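Local coordinates for phenylalanine ammonia-lyase (Rhodosporidium toruloides, PDB 1Y2M), which catalyses the non-oxidative deamination of L-phenylalanine and L-tyrosine to trans-cinnamate and p-coumarate, the committing step of phenylpropanoid metabolism, at residues Thr300-Val305 with Ser656-Arg661; Ser339-His344 with Ile540-Lys545; Asn174-Gly179 with Val186-Leu191; Thr192-His197 with Ala222-Gly227. All blocks are in the same frame, centred on the assembly; numbering follows the deposited sequence.

Interaction 1: residues Thr300-Val305 with Ser656-Arg661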
loop_
_atom_site.group_PDB
_atom_site.type_symbol
_atom_site.label_atom_id
_atom_site.label_comp_id
_atom_site.label_asym_id
_atom_site.label_seq_id
_atom_site.Cartn_x
_atom_site.Cartn_y
_atom_site.Cartn_z
ATOM N N THR B 300 22.686 -10.392 20.035
ATOM C CA THR B 300 22.756 -11.382 18.939
ATOM C C THR B 300 24.182 -11.587 18.435
ATOM O O THR B 300 24.580 -12.709 18.103
ATOM C CB THR B 300 21.775 -11.041 17.808
ATOM O OG1 THR B 300 20.434 -10.872 18.332
ATOM C CG2 THR B 300 21.746 -12.138 16.746
ATOM N N VAL B 301 24.965 -10.515 18.309
ATOM C CA VAL B 301 26.360 -10.688 17.902
ATOM C C VAL B 301 27.014 -11.611 18.942
ATOM O O VAL B 301 27.771 -12.525 18.591
ATOM C CB VAL B 301 27.111 -9.330 17.806
ATOM C CG1 VAL B 301 28.604 -9.535 17.615
ATOM C CG2 VAL B 301 26.547 -8.434 16.671
ATOM N N GLU B 302 26.706 -11.391 20.222
ATOM C CA GLU B 302 27.286 -12.240 21.274
ATOM C C GLU B 302 26.837 -13.709 21.143
ATOM O O GLU B 302 27.646 -14.619 21.096
ATOM C CB GLU B 302 26.948 -11.681 22.661
ATOM C CG GLU B 302 27.611 -10.350 22.934
ATOM C CD GLU B 302 27.410 -9.931 24.394
ATOM O OE1 GLU B 302 26.268 -9.558 24.705
ATOM O OE2 GLU B 302 28.362 -10.007 25.238
ATOM N N ALA B 303 25.532 -13.946 20.992
ATOM C CA ALA B 303 25.025 -15.314 20.875
ATOM C C ALA B 303 25.595 -16.012 19.633
ATOM O O ALA B 303 25.813 -17.193 19.644
ATOM C CB ALA B 303 23.527 -15.325 20.791
HETATM N N MSE B 304 25.854 -15.246 18.573
HETATM C CA MSE B 304 26.351 -15.802 17.297
HETATM C C MSE B 304 27.866 -15.873 17.252
HETATM O O MSE B 304 28.415 -16.257 16.252
HETATM C CB MSE B 304 25.851 -14.940 16.153
HETATM C CG MSE B 304 24.350 -14.958 15.980
HETATM SE SE MSE B 304 23.881 -16.637 14.997
HETATM C CE MSE B 304 24.566 -16.208 13.165
ATOM N N VAL B 305 28.524 -15.537 18.360
ATOM C CA VAL B 305 29.986 -15.370 18.418
ATOM C C VAL B 305 30.462 -14.624 17.161
ATOM O O VAL B 305 31.430 -15.003 16.476
ATOM C CB VAL B 305 30.732 -16.692 18.704
ATOM C CG1 VAL B 305 32.209 -16.475 18.835
ATOM C CG2 VAL B 305 30.290 -17.199 20.056
ATOM N N SER B 656 29.802 -14.981 33.023
ATOM C CA SER B 656 31.275 -15.033 32.817
ATOM C C SER B 656 31.745 -14.445 31.473
ATOM O O SER B 656 32.944 -14.138 31.307
ATOM C CB SER B 656 31.781 -16.473 32.894
ATOM O OG SER B 656 31.641 -16.991 34.200
ATOM N N TYR B 657 30.835 -14.312 30.511
ATOM C CA TYR B 657 31.212 -13.983 29.168
ATOM C C TYR B 657 30.523 -12.765 28.615
ATOM O O TYR B 657 31.031 -12.160 27.684
ATOM C CB TYR B 657 30.914 -15.170 28.254
ATOM C CG TYR B 657 31.577 -16.456 28.694
ATOM C CD1 TYR B 657 32.952 -16.631 28.589
ATOM C CD2 TYR B 657 30.823 -17.494 29.211
ATOM C CE1 TYR B 657 33.557 -17.820 29.003
ATOM C CE2 TYR B 657 31.413 -18.664 29.658
ATOM C CZ TYR B 657 32.766 -18.824 29.549
ATOM O OH TYR B 657 33.329 -20.008 29.978
ATOM N N LEU B 658 29.339 -12.432 29.141
ATOM C CA LEU B 658 28.601 -11.292 28.605
ATOM C C LEU B 658 29.399 -10.021 28.816
ATOM O O LEU B 658 30.117 -9.889 29.813
ATOM C CB LEU B 658 27.269 -11.125 29.318
ATOM C CG LEU B 658 26.207 -12.112 28.893
ATOM C CD1 LEU B 658 25.140 -12.182 29.929
ATOM C CD2 LEU B 658 25.637 -11.723 27.630
ATOM N N SER B 659 29.192 -9.057 27.917
ATOM C CA SER B 659 29.599 -7.671 28.168
ATOM C C SER B 659 29.031 -7.218 29.453
ATOM O O SER B 659 27.914 -7.577 29.743
ATOM C CB SER B 659 29.016 -6.699 27.135
ATOM O OG SER B 659 29.904 -6.668 26.066
ATOM N N PRO B 660 29.744 -6.337 30.182
ATOM C CA PRO B 660 29.105 -5.790 31.369
ATOM C C PRO B 660 27.801 -5.044 31.117
ATOM O O PRO B 660 26.959 -4.979 32.009
ATOM C CB PRO B 660 30.160 -4.832 31.935
ATOM C CG PRO B 660 31.096 -4.579 30.849
ATOM C CD PRO B 660 31.119 -5.844 30.035
ATOM N N ARG B 661 27.669 -4.450 29.929
ATOM C CA ARG B 661 26.494 -3.659 29.584
ATOM C C ARG B 661 25.375 -4.558 29.143
ATOM O O ARG B 661 24.210 -4.281 29.405
ATOM C CB ARG B 661 26.814 -2.577 28.532
ATOM C CG ARG B 661 27.671 -1.458 29.089
ATOM C CD ARG B 661 28.014 -0.411 28.070
ATOM N NE ARG B 661 28.876 0.623 28.642
ATOM C CZ ARG B 661 28.454 1.711 29.294
ATOM N NH1 ARG B 661 27.162 1.974 29.449
ATOM N NH2 ARG B 661 29.344 2.574 29.766
#

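Interaction 2: residues Ser339-His344 with Ile540-Lys545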
loop_
_atom_site.group_PDB
_atom_site.type_symbol
_atom_site.label_atom_id
_atom_site.label_comp_id
_atom_site.label_asym_id
_atom_site.label_seq_id
_atom_site.Cartn_x
_atom_site.Cartn_y
_atom_site.Cartn_z
ATOM N N SER B 339 32.758 -7.873 25.986
ATOM C CA SER B 339 32.174 -9.180 25.678
ATOM C C SER B 339 33.266 -10.229 25.461
ATOM O O SER B 339 34.255 -9.969 24.809
ATOM C CB SER B 339 31.293 -9.133 24.424
ATOM O OG SER B 339 30.658 -10.400 24.216
ATOM N N ARG B 340 33.083 -11.414 26.033
ATOM C CA ARG B 340 33.936 -12.546 25.720
ATOM C C ARG B 340 33.222 -13.505 24.790
ATOM O O ARG B 340 33.763 -14.549 24.467
ATOM C CB ARG B 340 34.377 -13.256 27.009
ATOM C CG ARG B 340 35.269 -12.387 27.896
ATOM C CD ARG B 340 35.609 -13.044 29.232
ATOM N NE ARG B 340 36.266 -14.338 29.057
ATOM C CZ ARG B 340 36.176 -15.375 29.894
ATOM N NH1 ARG B 340 35.449 -15.319 31.024
ATOM N NH2 ARG B 340 36.825 -16.492 29.588
ATOM N N PHE B 341 32.047 -13.134 24.299
ATOM C CA PHE B 341 31.344 -13.903 23.259
ATOM C C PHE B 341 31.666 -13.319 21.849
ATOM O O PHE B 341 32.071 -14.023 20.926
ATOM C CB PHE B 341 29.836 -13.824 23.423
ATOM C CG PHE B 341 29.229 -14.674 24.530
ATOM C CD1 PHE B 341 29.397 -16.058 24.580
ATOM C CD2 PHE B 341 28.400 -14.082 25.471
ATOM C CE1 PHE B 341 28.771 -16.824 25.540
ATOM C CE2 PHE B 341 27.782 -14.865 26.465
ATOM C CZ PHE B 341 27.951 -16.225 26.473
ATOM N N ALA B 342 31.480 -12.019 21.709
ATOM C CA ALA B 342 31.788 -11.339 20.437
ATOM C C ALA B 342 33.291 -11.328 20.229
ATOM O O ALA B 342 34.066 -11.193 21.197
ATOM C CB ALA B 342 31.276 -9.926 20.442
ATOM N N VAL B 343 33.699 -11.450 18.964
ATOM C CA VAL B 343 35.099 -11.364 18.535
ATOM C C VAL B 343 35.497 -9.905 18.278
ATOM O O VAL B 343 34.806 -9.184 17.555
ATOM C CB VAL B 343 35.306 -12.216 17.284
ATOM C CG1 VAL B 343 36.745 -12.147 16.789
ATOM C CG2 VAL B 343 34.895 -13.665 17.590
ATOM N N HIS B 344 36.611 -9.477 18.885
ATOM C CA HIS B 344 37.038 -8.072 18.838
ATOM C C HIS B 344 38.102 -7.791 17.774
ATOM O O HIS B 344 39.019 -8.573 17.634
ATOM C CB HIS B 344 37.515 -7.657 20.228
ATOM C CG HIS B 344 36.408 -7.676 21.230
ATOM N ND1 HIS B 344 35.486 -6.655 21.318
ATOM C CD2 HIS B 344 36.008 -8.626 22.106
ATOM C CE1 HIS B 344 34.586 -6.965 22.237
ATOM N NE2 HIS B 344 34.891 -8.150 22.739
ATOM N N ILE B 540 27.070 -22.647 27.962
ATOM C CA ILE B 540 27.248 -24.102 28.168
ATOM C C ILE B 540 28.317 -24.676 27.220
ATOM O O ILE B 540 29.208 -25.430 27.637
ATOM C CB ILE B 540 25.896 -24.861 27.999
ATOM C CG1 ILE B 540 25.023 -24.561 29.189
ATOM C CG2 ILE B 540 26.102 -26.343 27.868
ATOM C CD1 ILE B 540 23.525 -24.948 28.980
ATOM N N GLU B 541 28.250 -24.276 25.962
ATOM C CA GLU B 541 29.259 -24.675 24.987
ATOM C C GLU B 541 30.647 -24.244 25.436
ATOM O O GLU B 541 31.590 -25.029 25.406
ATOM C CB GLU B 541 28.960 -24.082 23.631
ATOM C CG GLU B 541 30.025 -24.311 22.591
ATOM C CD GLU B 541 29.737 -23.587 21.274
ATOM O OE1 GLU B 541 28.571 -23.241 20.989
ATOM O OE2 GLU B 541 30.696 -23.326 20.528
ATOM N N PHE B 542 30.763 -23.004 25.883
ATOM C CA PHE B 542 32.053 -22.505 26.376
ATOM C C PHE B 542 32.555 -23.250 27.606
ATOM O O PHE B 542 33.745 -23.592 27.683
ATOM C CB PHE B 542 31.958 -21.025 26.688
ATOM C CG PHE B 542 32.048 -20.128 25.470
ATOM C CD1 PHE B 542 31.917 -20.616 24.179
ATOM C CD2 PHE B 542 32.271 -18.773 25.643
ATOM C CE1 PHE B 542 31.982 -19.756 23.056
ATOM C CE2 PHE B 542 32.346 -17.918 24.553
ATOM C CZ PHE B 542 32.202 -18.408 23.267
ATOM N N GLU B 543 31.660 -23.526 28.565
ATOM C CA GLU B 543 32.062 -24.305 29.754
ATOM C C GLU B 543 32.522 -25.703 29.388
ATOM O O GLU B 543 33.534 -26.197 29.921
ATOM C CB GLU B 543 30.933 -24.417 30.780
ATOM C CG GLU B 543 30.570 -23.094 31.387
ATOM C CD GLU B 543 31.690 -22.508 32.191
ATOM O OE1 GLU B 543 32.176 -23.191 33.108
ATOM O OE2 GLU B 543 32.124 -21.384 31.886
ATOM N N PHE B 544 31.799 -26.317 28.449
ATOM C CA PHE B 544 32.160 -27.644 27.935
ATOM C C PHE B 544 33.566 -27.635 27.303
ATOM O O PHE B 544 34.407 -28.474 27.603
ATOM C CB PHE B 544 31.139 -28.073 26.889
ATOM C CG PHE B 544 31.486 -29.378 26.233
ATOM C CD1 PHE B 544 31.135 -30.569 26.798
ATOM C CD2 PHE B 544 32.129 -29.382 25.011
ATOM C CE1 PHE B 544 31.475 -31.767 26.168
ATOM C CE2 PHE B 544 32.492 -30.585 24.399
ATOM C CZ PHE B 544 32.141 -31.766 24.991
ATOM N N LYS B 545 33.798 -26.688 26.396
ATOM C CA LYS B 545 35.072 -26.578 25.698
ATOM C C LYS B 545 36.253 -26.397 26.686
ATOM O O LYS B 545 37.351 -26.918 26.451
ATOM C CB LYS B 545 35.025 -25.432 24.689
ATOM C CG LYS B 545 34.208 -25.749 23.472
ATOM C CD LYS B 545 34.109 -24.563 22.525
ATOM C CE LYS B 545 33.335 -24.962 21.249
ATOM N NZ LYS B 545 33.341 -23.869 20.224
#

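Interaction 3: residues Asn174-Gly179 with Val186-Leu191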
loop_
_atom_site.group_PDB
_atom_site.type_symbol
_atom_site.label_atom_id
_atom_site.label_comp_id
_atom_site.label_asym_id
_atom_site.label_seq_id
_atom_site.Cartn_x
_atom_site.Cartn_y
_atom_site.Cartn_z
ATOM N N ASN B 174 -1.826 24.163 27.033
ATOM C CA ASN B 174 -0.600 24.861 26.705
ATOM C C ASN B 174 -0.813 25.750 25.504
ATOM O O ASN B 174 -0.384 26.896 25.521
ATOM C CB ASN B 174 0.513 23.871 26.432
ATOM C CG ASN B 174 1.884 24.536 26.321
ATOM O OD1 ASN B 174 2.416 25.022 27.307
ATOM N ND2 ASN B 174 2.461 24.525 25.113
ATOM N N SER B 175 -1.480 25.225 24.479
ATOM C CA SER B 175 -1.661 25.963 23.206
ATOM C C SER B 175 -2.550 27.204 23.351
ATOM O O SER B 175 -2.472 28.157 22.539
ATOM C CB SER B 175 -2.213 25.066 22.097
ATOM O OG SER B 175 -3.541 24.663 22.369
ATOM N N LEU B 176 -3.381 27.214 24.383
ATOM C CA LEU B 176 -4.233 28.384 24.690
ATOM C C LEU B 176 -3.627 29.395 25.673
ATOM O O LEU B 176 -4.155 30.507 25.802
ATOM C CB LEU B 176 -5.597 27.908 25.197
ATOM C CG LEU B 176 -6.415 27.067 24.191
ATOM C CD1 LEU B 176 -7.629 26.489 24.862
ATOM C CD2 LEU B 176 -6.837 27.843 22.944
ATOM N N THR B 177 -2.518 29.027 26.353
ATOM C CA THR B 177 -1.870 29.939 27.277
ATOM C C THR B 177 -1.080 30.992 26.518
ATOM O O THR B 177 -0.594 31.950 27.110
ATOM C CB THR B 177 -0.904 29.278 28.259
ATOM O OG1 THR B 177 0.214 28.750 27.544
ATOM C CG2 THR B 177 -1.598 28.190 29.029
ATOM N N ARG B 178 -0.940 30.782 25.213
ATOM C CA ARG B 178 -0.085 31.624 24.377
ATOM C C ARG B 178 -0.695 32.976 24.059
ATOM O O ARG B 178 0.000 33.863 23.568
ATOM C CB ARG B 178 0.338 30.840 23.109
ATOM C CG ARG B 178 1.215 29.613 23.389
ATOM C CD ARG B 178 1.286 28.596 22.248
ATOM N NE ARG B 178 1.691 29.180 20.972
ATOM C CZ ARG B 178 2.940 29.570 20.685
ATOM N NH1 ARG B 178 3.908 29.389 21.577
ATOM N NH2 ARG B 178 3.223 30.092 19.494
ATOM N N GLY B 179 -1.989 33.161 24.350
ATOM C CA GLY B 179 -2.619 34.474 24.248
ATOM C C GLY B 179 -3.143 34.874 22.877
ATOM O O GLY B 179 -3.430 36.053 22.623
ATOM N N VAL B 186 -10.371 30.627 33.245
ATOM C CA VAL B 186 -11.259 29.704 33.925
ATOM C C VAL B 186 -11.543 28.427 33.109
ATOM O O VAL B 186 -11.711 27.327 33.686
ATOM C CB VAL B 186 -12.558 30.403 34.348
ATOM C CG1 VAL B 186 -13.374 30.804 33.180
ATOM C CG2 VAL B 186 -13.330 29.519 35.272
ATOM N N VAL B 187 -11.593 28.565 31.789
ATOM C CA VAL B 187 -11.777 27.436 30.888
ATOM C C VAL B 187 -10.526 26.522 30.919
ATOM O O VAL B 187 -10.623 25.279 30.941
ATOM C CB VAL B 187 -12.095 27.910 29.456
ATOM C CG1 VAL B 187 -12.098 26.758 28.460
ATOM C CG2 VAL B 187 -13.411 28.615 29.438
ATOM N N LEU B 188 -9.345 27.128 30.892
ATOM C CA LEU B 188 -8.123 26.350 30.913
ATOM C C LEU B 188 -8.013 25.629 32.241
ATOM O O LEU B 188 -7.655 24.433 32.286
ATOM C CB LEU B 188 -6.877 27.238 30.697
ATOM C CG LEU B 188 -6.912 28.123 29.441
ATOM C CD1 LEU B 188 -5.476 28.717 29.266
ATOM C CD2 LEU B 188 -7.394 27.423 28.224
ATOM N N GLU B 189 -8.368 26.332 33.317
ATOM C CA GLU B 189 -8.440 25.719 34.632
ATOM C C GLU B 189 -9.444 24.572 34.728
ATOM O O GLU B 189 -9.249 23.643 35.497
ATOM C CB GLU B 189 -8.734 26.784 35.715
ATOM C CG GLU B 189 -7.579 27.739 35.879
ATOM C CD GLU B 189 -7.885 28.843 36.910
ATOM O OE1 GLU B 189 -9.083 29.148 37.170
ATOM O OE2 GLU B 189 -6.920 29.452 37.419
ATOM N N ALA B 190 -10.508 24.618 33.944
ATOM C CA ALA B 190 -11.481 23.497 33.932
ATOM C C ALA B 190 -10.803 22.232 33.427
ATOM O O ALA B 190 -10.974 21.146 33.969
ATOM C CB ALA B 190 -12.638 23.826 33.071
ATOM N N LEU B 191 -9.979 22.396 32.410
ATOM C CA LEU B 191 -9.175 21.295 31.869
ATOM C C LEU B 191 -8.112 20.799 32.837
ATOM O O LEU B 191 -7.924 19.574 33.035
ATOM C CB LEU B 191 -8.534 21.703 30.524
ATOM C CG LEU B 191 -9.558 21.945 29.413
ATOM C CD1 LEU B 191 -8.889 22.700 28.251
ATOM C CD2 LEU B 191 -10.162 20.616 28.968
#

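Interaction 4: residues Thr192-His197 with Ala222-Gly227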
loop_
_atom_site.group_PDB
_atom_site.type_symbol
_atom_site.label_atom_id
_atom_site.label_comp_id
_atom_site.label_asym_id
_atom_site.label_seq_id
_atom_site.Cartn_x
_atom_site.Cartn_y
_atom_site.Cartn_z
ATOM N N THR B 192 -7.386 21.740 33.440
ATOM C CA THR B 192 -6.354 21.296 34.383
ATOM C C THR B 192 -6.985 20.642 35.634
ATOM O O THR B 192 -6.437 19.680 36.167
ATOM C CB THR B 192 -5.315 22.424 34.720
ATOM O OG1 THR B 192 -5.985 23.503 35.392
ATOM C CG2 THR B 192 -4.631 22.938 33.453
ATOM N N ASN B 193 -8.163 21.096 36.021
ATOM C CA ASN B 193 -8.884 20.424 37.127
ATOM C C ASN B 193 -9.334 19.019 36.732
ATOM O O ASN B 193 -9.197 18.090 37.538
ATOM C CB ASN B 193 -10.052 21.245 37.608
ATOM C CG ASN B 193 -9.656 22.394 38.491
ATOM O OD1 ASN B 193 -8.613 22.361 39.160
ATOM N ND2 ASN B 193 -10.484 23.408 38.517
ATOM N N PHE B 194 -9.783 18.815 35.495
ATOM C CA PHE B 194 -10.040 17.454 35.022
ATOM C C PHE B 194 -8.793 16.610 35.110
ATOM O O PHE B 194 -8.814 15.475 35.612
ATOM C CB PHE B 194 -10.577 17.428 33.600
ATOM C CG PHE B 194 -12.073 17.553 33.508
ATOM C CD1 PHE B 194 -12.797 18.299 34.411
ATOM C CD2 PHE B 194 -12.737 16.929 32.487
ATOM C CE1 PHE B 194 -14.184 18.383 34.273
ATOM C CE2 PHE B 194 -14.082 17.015 32.346
ATOM C CZ PHE B 194 -14.809 17.730 33.236
ATOM N N LEU B 195 -7.672 17.131 34.614
ATOM C CA LEU B 195 -6.432 16.376 34.710
ATOM C C LEU B 195 -6.088 16.009 36.162
ATOM O O LEU B 195 -5.734 14.882 36.448
ATOM C CB LEU B 195 -5.243 17.152 34.073
ATOM C CG LEU B 195 -5.283 17.192 32.518
ATOM C CD1 LEU B 195 -4.423 18.327 31.986
ATOM C CD2 LEU B 195 -4.840 15.877 31.925
ATOM N N ASN B 196 -6.153 16.985 37.041
ATOM C CA ASN B 196 -5.604 16.834 38.384
ATOM C C ASN B 196 -6.506 16.013 39.267
ATOM O O ASN B 196 -6.054 15.499 40.270
ATOM C CB ASN B 196 -5.281 18.183 38.991
ATOM C CG ASN B 196 -4.205 18.914 38.207
ATOM O OD1 ASN B 196 -3.383 18.281 37.551
ATOM N ND2 ASN B 196 -4.201 20.240 38.281
ATOM N N HIS B 197 -7.771 15.911 38.884
ATOM C CA HIS B 197 -8.738 15.050 39.585
ATOM C C HIS B 197 -8.994 13.728 38.834
ATOM O O HIS B 197 -9.829 12.941 39.260
ATOM C CB HIS B 197 -10.056 15.793 39.789
ATOM C CG HIS B 197 -9.956 16.943 40.744
ATOM N ND1 HIS B 197 -9.666 16.765 42.076
ATOM C CD2 HIS B 197 -10.049 18.279 40.554
ATOM C CE1 HIS B 197 -9.620 17.947 42.673
ATOM N NE2 HIS B 197 -9.844 18.884 41.772
ATOM N N ALA B 222 -14.594 19.511 25.170
ATOM C CA ALA B 222 -15.276 20.743 25.469
ATOM C C ALA B 222 -16.664 20.527 26.065
ATOM O O ALA B 222 -17.081 21.201 26.997
ATOM C CB ALA B 222 -15.396 21.568 24.209
ATOM N N ALA B 223 -17.387 19.556 25.519
ATOM C CA ALA B 223 -18.700 19.202 26.051
ATOM C C ALA B 223 -18.636 18.709 27.518
ATOM O O ALA B 223 -19.514 18.988 28.309
ATOM C CB ALA B 223 -19.349 18.168 25.163
ATOM N N ALA B 224 -17.586 17.949 27.833
ATOM C CA ALA B 224 -17.395 17.434 29.158
ATOM C C ALA B 224 -17.168 18.578 30.164
ATOM O O ALA B 224 -17.892 18.632 31.178
ATOM C CB ALA B 224 -16.292 16.425 29.203
ATOM N N ILE B 225 -16.206 19.467 29.928
ATOM C CA ILE B 225 -15.977 20.550 30.878
ATOM C C ILE B 225 -17.165 21.516 30.994
ATOM O O ILE B 225 -17.307 22.236 31.989
ATOM C CB ILE B 225 -14.654 21.333 30.609
ATOM C CG1 ILE B 225 -14.641 21.997 29.223
ATOM C CG2 ILE B 225 -13.497 20.421 30.780
ATOM C CD1 ILE B 225 -13.537 23.043 29.078
ATOM N N SER B 226 -17.985 21.572 29.945
ATOM C CA SER B 226 -19.153 22.424 29.960
ATOM C C SER B 226 -20.426 21.691 30.452
ATOM O O SER B 226 -21.504 22.286 30.533
ATOM C CB SER B 226 -19.328 23.075 28.577
ATOM O OG SER B 226 -19.633 22.125 27.641
ATOM N N GLY B 227 -20.307 20.420 30.809
ATOM C CA GLY B 227 -21.418 19.711 31.421
ATOM C C GLY B 227 -22.578 19.421 30.469
ATOM O O GLY B 227 -23.731 19.415 30.900
#

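Interaction 1: residues Thr300-Val305 with Ser656-Arg661
The flat carboxylate of Glu302 meets the loop 656-661 through both of its oxygens. At its OE2 end the backbone N of Ser659 donates a hydrogen bond of 3.0 Å to OE2, nearly straight at 163° and received on the syn lone pair, the side of the other oxygen. Leu658 CD2 stands to one side of the carboxylate plane, 3.7 Å from Glu302 OE1, and the two side chains run about at right angles. The other flat group, the Tyr657 ring, leads away from Glu302, and its OH bonds to Glu543; Ser656 CB lies 3.9 Å above one face of that ring, displaced toward the rim.

Glu302 reaches the loop because CG sits beside the backbone N (chi1 -67°) and the chain is extended beyond it (chi2 -172°), carrying the charge off the helix surface. Leu658 CA approaches OE2 to 3.6 Å. Ser659 OG, by contrast, is 3.8 Å from OE2 and is turned instead to the carbonyl oxygens of Leu335 and Glu337, which must share its single proton.

The buried carboxylate has further partners: Ser339 OG at OE2 and Thr662 OG1 at OE1. Three groups thus hold the acid, which could help it stay ionised. The contact lies at the C-terminal end of helix 273-303, closed by a Schellman motif at Val305, and ties this helix of the PAL/histidase fold to the loop between helices 619-646 and 662-672.

Interaction 2: residues Ser339-His344 with Ile540-Lys545
Phe341 and Phe542, their ring planes inclined at 43°, meet chiefly at one carbon, Phe542 CE2, which also lies beside the carbonyl oxygen of Arg340. In this inclined pairing the centroids are 5.3 Å apart. Phe341 CD1 comes within 3.5 Å of Phe542 CE2, and Phe341 CE1 follows at 4.0 Å from Phe542 CD2. Arg340 O is 3.7 Å from Phe542 CE2, at the ring edge and near its plane, where the slightly positive ring hydrogens should suit a carbonyl dipole. Tyr657 is the third ring of the cluster, edge-to-face with Phe542 and at about 45° to Phe341.

The loop is shaped by Ser339. Its OG accepts from the backbone N of Phe341 and, almost straight at 172°, from Ala342 N at 3.1 Å. His344 NE2 closes back on Ser339 O at 2.8 Å. Phe341 also packs on Ile535, Arg538 and Ala539, one or two turns earlier in the helix that carries Phe542.

Aromatic packing therefore fastens the loop 339-344 to the long helix 506-560 of this largely helical lyase fold, the loop itself being built on an ST turn and an ST motif, with His344 at the N-cap position of helix 345-348.

Interaction 3: residues Asn174-Gly179 with Val186-Leu191
Thr177, whose methyl CG2 touches Leu188 across the contact, also grips the carbonyl oxygen of Asn174 twice. Its OG1 donates to Asn174 O over 2.8 Å, tilted 18° from the carbonyl plane, and its backbone N donates to the same oxygen at 3.1 Å. A chi1 of 67° places OG1 between the backbone N and the carbonyl carbon, turned back toward the last helical turn; this same rotation sets CG2 beside the N, where it lies 3.9 Å from Leu188 CD1.

The main apolar touch is that of two leucines. Leu188 CD2 wedges against Leu176, 3.5 Å from CD1 and 3.6 Å from CB, the first of these tighter than a usual van der Waals contact. Leu188 thus straddles two successive residues: CD2 goes to the Leu176 side chain, while CD1 lies against the Thr177 methyl and the Leu176 backbone. The segments form the two sides of a helical hairpin within the aromatic amino acid lyase domain: helix 162-176 runs into a type I beta turn from Leu176 to Gly179, the positive phi of Gly179 turns the chain, and after a short connection helix 185-197 returns.

Leu176 also packs on Leu268 of helix 264-269, and its side chain is about 8 Å from that of Asn270, which probably binds cinnamate. On the turn, Arg178 reaches out of the hairpin and bonds through NH2 to Thr319 O of the second subunit.

Interaction 4: residues Thr192-His197 with Ala222-Gly227
Phe194 lays one face of its ring against Ile225 in a CH-pi contact between helix 185-197 and helix 215-225, neighbours in the helical lyase fold. The methyl CG2 of Ile225 sits 3.8 Å from the ring centroid and only 11° off the ring normal, so it is practically centred on the aromatic face.

The isoleucine torsion explains which branch touches. At a chi1 of 61° the CG1 branch occupies the crowded position between the backbone N and the carbonyl carbon, while CG2 stands beside the N and faces the phenyl. The longer CG1-CD1 arm leads away from Phe194 and packs on residues earlier in helix 185-197. Phe194, for its part, leaves its helix at a chi1 of -87°, carrying the ring across to the end of helix 215-225, where CE2 and CZ finish the contact. Phe194 CE2 is 3.9 Å from Ala224 CB, and CZ lies 3.8 Å from Ala224 O and 3.9 Å from Ile225 CA. The ring thus spans two consecutive residues: its face takes the Ile225 methyl, and CE2 and CZ meet the Ala224 methyl and the backbone of both. Met169 of helix 162-176 and Ile199 also pack on Phe194.

Helix 215-225 is closed by a Schellman motif at Gly227. Ser226 adds a second closure there: its OG donates to Ala222 O at 2.8 Å, while its own backbone N reaches that oxygen at 3.1 Å from the opposite face of the carbonyl plane.

Overall arrangement
Along the chain interactions 3 and 4 close first, and interaction 2 is nested in the long loop closed by interaction 1. They form two clusters on opposite sides of the chain's centre. Interactions 3 and 4 have centres 12 Å apart and share helix 185-197; Ile225 of interaction 4 also packs on Val187, Ala190 and Leu191 of interaction 3. Interactions 1 and 2, with centres 8 Å apart, are joined directly by Glu302 with Ser339 and by Tyr657 with Glu543. Between the clusters, centres lie about 51 to 60 Å apart: one pair packs helices 162-176, 185-197 and 215-225 together, and the other joins loops 339-344 and 656-661 to helices 273-303 and 506-560.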